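Local coordinates for Rab5 protein, putative (PDB 3CLV) that is a putative Rab5-type small G protein of the Ras family, built on the P-loop nucleotide-binding fold and holding guanosine-5'-diphosphate, at residues A[23-34]-A[185-195]. Sequence-based numbering, arbitrary orientation.
Sequences IVLRLTKDTFHE and AKTGTNIKNIF. With GDP (guanosine-5'-diphosphate), chain D.
F32 and K186 meet over the guanosine-5'-diphosphate site of this Ras-type P-loop fold, where the loop after helix 20-29 faces the segment leading into helix 191-206. K186 CA stands 3.6 Å from the F32 ring centroid, 13° off its normal, a CH-pi contact over one face. The K186 side chain, with CG anti to the backbone N (chi1 -171°) and extended beyond, runs alongside the phenyl ring, over the same face of the base. CB lies near N1 of the nucleotide and F32 CZ, CG reaches to 3.5 Å from F32 CE2, and CD passes N2 of the base. In the modelled conformer of E34, one of two, CE and NZ come to its OE1, NZ in a long, doubtful salt bridge (3.4 Å). Backbones grip the ligand: H33 O and E34 O accept from ribose O2' and O3', while A185 N and K186 N give weak bonds to O6. Segments 23-29 and 191-195 cross nearly at right angles (-88°). I191 CG2 packs 4.0 Å from L27 CB, and I23 CG2 meets I194 CD1. The bent R26 chain carries NH2 to a salt bridge with D30 OD1 (2.9 Å); its NH1 lies 3.1 Å from K186 O. Beside strand 43-50, L27 CD2 approaches F195 CE2 obliquely at 3.4 Å.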
# COMPACT_ATOMS: atom_id res chain seq x y z
N ILE A 23 3.80 -0.30 20.83
CA ILE A 23 3.97 1.09 20.38
C ILE A 23 2.65 1.65 19.85
O ILE A 23 2.27 2.77 20.19
CB ILE A 23 5.11 1.21 19.33
CG1 ILE A 23 6.46 0.90 19.97
CG2 ILE A 23 5.13 2.61 18.65
CD1 ILE A 23 7.60 0.65 18.95
N VAL A 24 1.95 0.88 19.01
CA VAL A 24 0.66 1.31 18.47
C VAL A 24 -0.40 1.48 19.58
O VAL A 24 -1.16 2.44 19.57
CB VAL A 24 0.15 0.34 17.36
CG1 VAL A 24 -1.37 0.55 17.05
CG2 VAL A 24 1.00 0.46 16.11
N LEU A 25 -0.45 0.55 20.53
CA LEU A 25 -1.47 0.66 21.58
C LEU A 25 -1.26 1.88 22.49
O LEU A 25 -2.22 2.58 22.86
CB LEU A 25 -1.52 -0.62 22.41
CG LEU A 25 -2.70 -0.69 23.38
CD1 LEU A 25 -4.02 -0.78 22.59
CD2 LEU A 25 -2.53 -1.86 24.30
N ARG A 26 -0.00 2.12 22.85
CA ARG A 26 0.40 3.24 23.69
C ARG A 26 0.15 4.53 22.92
O ARG A 26 -0.45 5.46 23.45
CB ARG A 26 1.89 3.10 24.05
CG ARG A 26 2.46 4.18 24.94
CD ARG A 26 2.44 3.68 26.37
NE ARG A 26 1.32 4.24 27.08
CZ ARG A 26 1.04 4.01 28.36
NH1 ARG A 26 1.79 3.18 29.09
NH2 ARG A 26 0.01 4.61 28.88
N LEU A 27 0.55 4.55 21.65
CA LEU A 27 0.35 5.72 20.80
C LEU A 27 -1.12 6.09 20.65
O LEU A 27 -1.50 7.25 20.85
CB LEU A 27 1.01 5.54 19.43
CG LEU A 27 0.86 6.72 18.48
CD1 LEU A 27 1.82 7.82 18.89
CD2 LEU A 27 1.09 6.26 17.03
N THR A 28 -1.96 5.10 20.33
CA THR A 28 -3.33 5.38 19.92
C THR A 28 -4.36 5.31 21.04
O THR A 28 -5.43 5.95 20.96
CB THR A 28 -3.75 4.50 18.74
OG1 THR A 28 -3.71 3.11 19.14
CG2 THR A 28 -2.78 4.73 17.56
N LYS A 29 -4.05 4.57 22.11
CA LYS A 29 -5.02 4.34 23.16
C LYS A 29 -4.44 4.56 24.57
O LYS A 29 -5.12 4.32 25.57
CB LYS A 29 -5.62 2.93 22.99
CG LYS A 29 -6.46 2.79 21.72
CD LYS A 29 -6.89 1.36 21.44
CE LYS A 29 -7.85 1.29 20.24
NZ LYS A 29 -8.33 -0.10 19.96
N ASP A 30 -3.20 5.05 24.62
CA ASP A 30 -2.51 5.37 25.87
C ASP A 30 -2.60 4.22 26.89
O ASP A 30 -2.90 4.44 28.07
CB ASP A 30 -3.03 6.69 26.44
CG ASP A 30 -2.12 7.28 27.48
OD1 ASP A 30 -0.90 7.02 27.46
OD2 ASP A 30 -2.65 8.01 28.35
N THR A 31 -2.34 3.01 26.40
CA THR A 31 -2.53 1.77 27.15
C THR A 31 -1.38 0.82 26.87
O THR A 31 -0.84 0.80 25.76
CB THR A 31 -3.86 1.06 26.72
OG1 THR A 31 -4.96 1.80 27.22
CG2 THR A 31 -3.96 -0.35 27.31
N PHE A 32 -1.00 0.04 27.89
CA PHE A 32 0.00 -1.01 27.73
C PHE A 32 -0.49 -2.35 28.28
O PHE A 32 -1.05 -2.40 29.39
CB PHE A 32 1.32 -0.58 28.39
CG PHE A 32 2.39 -1.65 28.40
CD1 PHE A 32 3.19 -1.89 27.28
CD2 PHE A 32 2.60 -2.41 29.55
CE1 PHE A 32 4.17 -2.90 27.30
CE2 PHE A 32 3.60 -3.39 29.59
CZ PHE A 32 4.38 -3.63 28.46
N HIS A 33 -0.25 -3.42 27.51
CA HIS A 33 -0.53 -4.79 27.96
C HIS A 33 0.76 -5.59 28.12
O HIS A 33 1.52 -5.72 27.16
CB HIS A 33 -1.46 -5.52 26.97
CG HIS A 33 -2.79 -4.85 26.77
ND1 HIS A 33 -3.55 -5.05 25.64
CD2 HIS A 33 -3.49 -3.98 27.54
CE1 HIS A 33 -4.66 -4.35 25.73
NE2 HIS A 33 -4.65 -3.69 26.88
N GLU A 34 0.98 -6.13 29.33
CA GLU A 34 2.18 -6.91 29.64
C GLU A 34 2.23 -8.23 28.86
O GLU A 34 3.30 -8.79 28.62
CB GLU A 34 2.30 -7.19 31.15
CG GLU A 34 2.48 -5.95 32.02
CD GLU A 34 3.95 -5.54 32.24
OE1 GLU A 34 4.19 -4.66 33.09
OE2 GLU A 34 4.85 -6.08 31.57
N ALA A 185 7.34 1.47 25.37
CA ALA A 185 5.88 1.34 25.28
C ALA A 185 5.28 1.15 26.67
O ALA A 185 4.17 1.60 26.94
CB ALA A 185 5.49 0.15 24.39
N LYS A 186 6.01 0.48 27.55
CA LYS A 186 5.56 0.23 28.93
C LYS A 186 5.32 1.54 29.71
O LYS A 186 4.25 1.75 30.27
CB LYS A 186 6.51 -0.73 29.66
CG LYS A 186 5.99 -1.22 31.05
CD LYS A 186 6.92 -2.24 31.70
CE LYS A 186 6.54 -2.49 33.17
NZ LYS A 186 7.36 -3.64 33.69
N THR A 187 6.31 2.43 29.73
CA THR A 187 6.17 3.69 30.49
C THR A 187 5.60 4.83 29.64
O THR A 187 5.14 5.84 30.17
CB THR A 187 7.51 4.14 31.13
OG1 THR A 187 8.46 4.48 30.11
CG2 THR A 187 8.09 3.02 32.00
N GLY A 188 5.61 4.65 28.31
CA GLY A 188 5.20 5.71 27.38
C GLY A 188 6.33 6.62 26.92
O GLY A 188 6.12 7.53 26.11
N THR A 189 7.53 6.39 27.43
CA THR A 189 8.69 7.24 27.09
C THR A 189 8.97 7.32 25.58
O THR A 189 9.25 6.31 24.94
CB THR A 189 9.95 6.74 27.83
OG1 THR A 189 9.72 6.82 29.25
CG2 THR A 189 11.16 7.60 27.47
N ASN A 190 8.90 8.54 25.03
CA ASN A 190 9.33 8.85 23.64
C ASN A 190 8.49 8.21 22.53
O ASN A 190 8.85 8.26 21.36
CB ASN A 190 10.82 8.50 23.44
CG ASN A 190 11.76 9.61 23.93
OD1 ASN A 190 11.35 10.75 24.13
ND2 ASN A 190 13.02 9.27 24.10
N ILE A 191 7.36 7.62 22.91
CA ILE A 191 6.46 6.98 21.93
C ILE A 191 5.89 7.98 20.94
O ILE A 191 6.03 7.79 19.73
CB ILE A 191 5.36 6.12 22.61
CG1 ILE A 191 6.00 5.01 23.45
CG2 ILE A 191 4.34 5.57 21.57
CD1 ILE A 191 6.80 3.94 22.65
N LYS A 192 5.26 9.05 21.45
CA LYS A 192 4.74 10.12 20.59
C LYS A 192 5.89 10.78 19.83
O LYS A 192 5.72 11.16 18.66
CB LYS A 192 3.98 11.19 21.40
CG LYS A 192 2.61 10.76 21.94
CD LYS A 192 1.95 11.99 22.60
CE LYS A 192 1.22 11.68 23.89
NZ LYS A 192 -0.26 11.68 23.67
N ASN A 193 7.05 10.86 20.48
CA ASN A 193 8.23 11.51 19.90
C ASN A 193 8.74 10.79 18.64
O ASN A 193 9.33 11.40 17.76
CB ASN A 193 9.36 11.63 20.94
CG ASN A 193 9.15 12.78 21.94
OD1 ASN A 193 8.50 13.78 21.65
ND2 ASN A 193 9.75 12.65 23.12
N ILE A 194 8.48 9.48 18.53
CA ILE A 194 8.80 8.79 17.27
C ILE A 194 8.17 9.57 16.11
O ILE A 194 8.81 9.87 15.11
CB ILE A 194 8.22 7.34 17.23
CG1 ILE A 194 8.89 6.44 18.27
CG2 ILE A 194 8.32 6.76 15.80
CD1 ILE A 194 8.15 5.07 18.49
N PHE A 195 6.90 9.90 16.26
CA PHE A 195 6.13 10.48 15.20
C PHE A 195 6.36 11.98 15.11
O PHE A 195 6.23 12.55 14.03
CB PHE A 195 4.66 10.10 15.38
CG PHE A 195 4.43 8.63 15.19
CD1 PHE A 195 4.21 8.11 13.92
CD2 PHE A 195 4.51 7.75 16.28
CE1 PHE A 195 4.02 6.76 13.73
CE2 PHE A 195 4.34 6.40 16.11
CZ PHE A 195 4.10 5.88 14.83
PB GDP D . 5.45 -7.16 18.47
O1B GDP D . 4.18 -6.54 17.99
O2B GDP D . 5.49 -8.63 18.15
O3B GDP D . 6.68 -6.50 17.90
O3A GDP D . 5.60 -6.99 20.08
PA GDP D . 4.37 -6.85 21.14
O1A GDP D . 3.40 -8.00 20.98
O2A GDP D . 3.74 -5.49 21.15
O5' GDP D . 5.16 -7.06 22.53
C5' GDP D . 5.84 -8.28 22.84
C4' GDP D . 6.00 -8.35 24.37
O4' GDP D . 6.89 -7.33 24.82
C3' GDP D . 4.71 -8.17 25.16
O3' GDP D . 4.84 -9.05 26.29
C2' GDP D . 4.75 -6.72 25.65
O2' GDP D . 4.05 -6.48 26.88
C1' GDP D . 6.25 -6.53 25.83
N9 GDP D . 6.67 -5.14 25.59
C8 GDP D . 6.40 -4.40 24.49
N7 GDP D . 6.94 -3.17 24.61
C5 GDP D . 7.59 -3.14 25.80
C6 GDP D . 8.39 -2.14 26.55
O6 GDP D . 8.59 -1.00 26.07
N1 GDP D . 8.89 -2.51 27.76
C2 GDP D . 8.69 -3.74 28.31
N2 GDP D . 9.24 -4.02 29.52
N3 GDP D . 7.95 -4.71 27.68
C4 GDP D . 7.40 -4.45 26.44